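Local coordinates for dTDP-4-dehydrorhamnose 3,5-epimerase (Bacillus anthracis str. Ames, PDB 3RYK), which catalyses epimerization at the 3 and 5 positions of the sugar ring of dTDP-4-dehydrorhamnose, a step in the making of dTDP-L-rhamnose, at residues V100-I105 against H151-Y156. Sequence-based numbering, arbitrary orientation.
Sequences VMQGAI and HTIVMY
A classic beta bulge, at a corner of the jelly roll-like fold, joins M101 and Q102 to I153 on the antiparallel strand 152-158. The carbonyl oxygen of I153 takes two N-H groups: M101 N at 2.9 Å, nearly in line with the C=O bond, and Q102 N in a weak bond of 3.4 Å. In return I153 N donates to Q102 O at 2.8 Å, tilted 27° from the carbonyl plane. The extra residue shifts the register between the V100-V154 and Q102-I153 pairs. After the corner at M101, G103, with a positive phi of 84° that suits glycine, leads into strand 104-111 of the second sheet; its bare CA sits 3.7 Å from T152 OG1.

Q102 and I153 share one face. Q102, with CG anti to its backbone N and the chain extended beyond, lies alongside H151, and its OE1 is 3.5 Å from CD1 of I153. On the opposite face, which carries V100 and V154, I105 comes across from the second sheet: its CG2 meets CG2 of V154 at 3.7 Å and is a tight 3.4 Å from CG2 of T152. T152 OG1 is hydrogen-bonded to V149 O. M101 CG, beside its backbone N (chi1 -53°), lies 4.0 Å from CB of M155; the unbranched thioether then bends at chi2 and chi3.

V100 and I105 continue this packing onto L127 of strand 122-128, while F145 of strand 141-147 covers I105 and V154; I153 rests on V73 and Y75 of strand 70-76. M101, Q102 and M155 pack respectively against M155, Q102 and M101 of the second subunit, placing the corner at the dimer interface.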
loop_
_atom_site.group_PDB
_atom_site.type_symbol
_atom_site.label_atom_id
_atom_site.label_comp_id
_atom_site.label_asym_id
_atom_site.label_seq_id
_atom_site.Cartn_x
_atom_site.Cartn_y
_atom_site.Cartn_z
ATOM N N VAL A 100 -6.126 6.419 -1.051
ATOM C CA VAL A 100 -5.602 7.068 -2.247
ATOM C C VAL A 100 -4.146 7.441 -1.990
ATOM O O VAL A 100 -3.826 8.155 -1.012
ATOM C CB VAL A 100 -6.442 8.298 -2.616
ATOM C CG1 VAL A 100 -5.812 9.035 -3.779
ATOM C CG2 VAL A 100 -7.894 7.875 -2.927
ATOM N N MET A 101 -3.262 6.988 -2.876
ATOM C CA MET A 101 -1.824 7.248 -2.746
ATOM C C MET A 101 -1.352 8.457 -3.546
ATOM O O MET A 101 -0.349 9.111 -3.192
ATOM C CB MET A 101 -1.039 5.992 -3.142
ATOM C CG MET A 101 -1.503 4.724 -2.375
ATOM S SD MET A 101 -1.505 4.867 -0.565
ATOM C CE MET A 101 0.241 5.180 -0.265
ATOM N N GLN A 102 -2.055 8.727 -4.639
ATOM C CA GLN A 102 -1.763 9.837 -5.505
ATOM C C GLN A 102 -3.097 10.308 -6.061
ATOM O O GLN A 102 -3.913 9.490 -6.502
ATOM C CB GLN A 102 -0.793 9.435 -6.616
ATOM C CG GLN A 102 -0.419 10.590 -7.515
ATOM C CD GLN A 102 0.660 10.261 -8.545
ATOM O OE1 GLN A 102 1.477 9.356 -8.364
ATOM N NE2 GLN A 102 0.694 11.045 -9.612
ATOM N N GLY A 103 -3.315 11.620 -6.020
ATOM C CA GLY A 103 -4.544 12.223 -6.494
ATOM C C GLY A 103 -5.680 12.231 -5.472
ATOM O O GLY A 103 -5.471 12.299 -4.253
ATOM N N ALA A 104 -6.898 12.155 -5.974
ATOM C CA ALA A 104 -8.076 12.173 -5.128
ATOM C C ALA A 104 -9.247 11.561 -5.870
ATOM O O ALA A 104 -9.287 11.626 -7.101
ATOM C CB ALA A 104 -8.394 13.601 -4.735
ATOM N N ILE A 105 -10.172 10.977 -5.103
ATOM C CA ILE A 105 -11.364 10.342 -5.626
ATOM C C ILE A 105 -12.594 10.640 -4.779
ATOM O O ILE A 105 -12.486 11.033 -3.612
ATOM C CB ILE A 105 -11.202 8.778 -5.614
ATOM C CG1 ILE A 105 -11.249 8.210 -4.170
ATOM C CG2 ILE A 105 -9.957 8.358 -6.341
ATOM C CD1 ILE A 105 -10.921 6.716 -4.052
ATOM N N HIS A 151 -3.955 11.159 -13.201
ATOM C CA HIS A 151 -2.983 10.304 -12.536
ATOM C C HIS A 151 -3.320 9.977 -11.086
ATOM O O HIS A 151 -2.521 10.263 -10.188
ATOM C CB HIS A 151 -1.580 10.925 -12.621
ATOM C CG HIS A 151 -1.141 11.250 -14.017
ATOM N ND1 HIS A 151 -0.641 10.300 -14.885
ATOM C CD2 HIS A 151 -1.096 12.427 -14.686
ATOM C CE1 HIS A 151 -0.327 10.874 -16.033
ATOM N NE2 HIS A 151 -0.592 12.166 -15.939
ATOM N N THR A 152 -4.509 9.417 -10.867
ATOM C CA THR A 152 -4.962 9.017 -9.544
ATOM C C THR A 152 -4.672 7.532 -9.346
ATOM O O THR A 152 -4.958 6.675 -10.228
ATOM C CB THR A 152 -6.442 9.376 -9.294
ATOM O OG1 THR A 152 -6.564 10.804 -9.191
ATOM C CG2 THR A 152 -6.985 8.751 -8.019
ATOM N N ILE A 153 -4.079 7.240 -8.188
ATOM C CA ILE A 153 -3.709 5.888 -7.782
ATOM C C ILE A 153 -4.427 5.525 -6.480
ATOM O O ILE A 153 -4.242 6.188 -5.437
ATOM C CB ILE A 153 -2.187 5.766 -7.559
ATOM C CG1 ILE A 153 -1.407 6.196 -8.802
ATOM C CG2 ILE A 153 -1.810 4.337 -7.164
ATOM C CD1 ILE A 153 0.112 6.188 -8.612
ATOM N N VAL A 154 -5.232 4.471 -6.546
ATOM C CA VAL A 154 -5.993 3.987 -5.419
ATOM C C VAL A 154 -5.475 2.610 -5.041
ATOM O O VAL A 154 -5.178 1.769 -5.899
ATOM C CB VAL A 154 -7.484 3.870 -5.768
ATOM C CG1 VAL A 154 -8.278 3.380 -4.570
ATOM C CG2 VAL A 154 -8.023 5.194 -6.261
ATOM N N MET A 155 -5.353 2.382 -3.745
ATOM C CA MET A 155 -4.888 1.114 -3.236
ATOM C C MET A 155 -5.945 0.596 -2.293
ATOM O O MET A 155 -6.534 1.366 -1.534
ATOM C CB MET A 155 -3.579 1.283 -2.463
ATOM C CG MET A 155 -3.066 -0.010 -1.852
ATOM S SD MET A 155 -1.628 0.196 -0.790
ATOM C CE MET A 155 -0.405 0.803 -1.941
ATOM N N TYR A 156 -6.218 -0.701 -2.347
ATOM C CA TYR A 156 -7.197 -1.256 -1.432
ATOM C C TYR A 156 -6.946 -2.716 -1.150
ATOM O O TYR A 156 -6.571 -3.470 -2.042
ATOM C CB TYR A 156 -8.634 -0.987 -1.852
ATOM C CG TYR A 156 -9.111 -1.647 -3.115
ATOM C CD1 TYR A 156 -9.872 -2.812 -3.057
ATOM C CD2 TYR A 156 -8.837 -1.088 -4.353
ATOM C CE1 TYR A 156 -10.331 -3.418 -4.219
ATOM C CE2 TYR A 156 -9.286 -1.674 -5.502
ATOM C CZ TYR A 156 -10.036 -2.835 -5.425
ATOM O OH TYR A 156 -10.476 -3.416 -6.585
#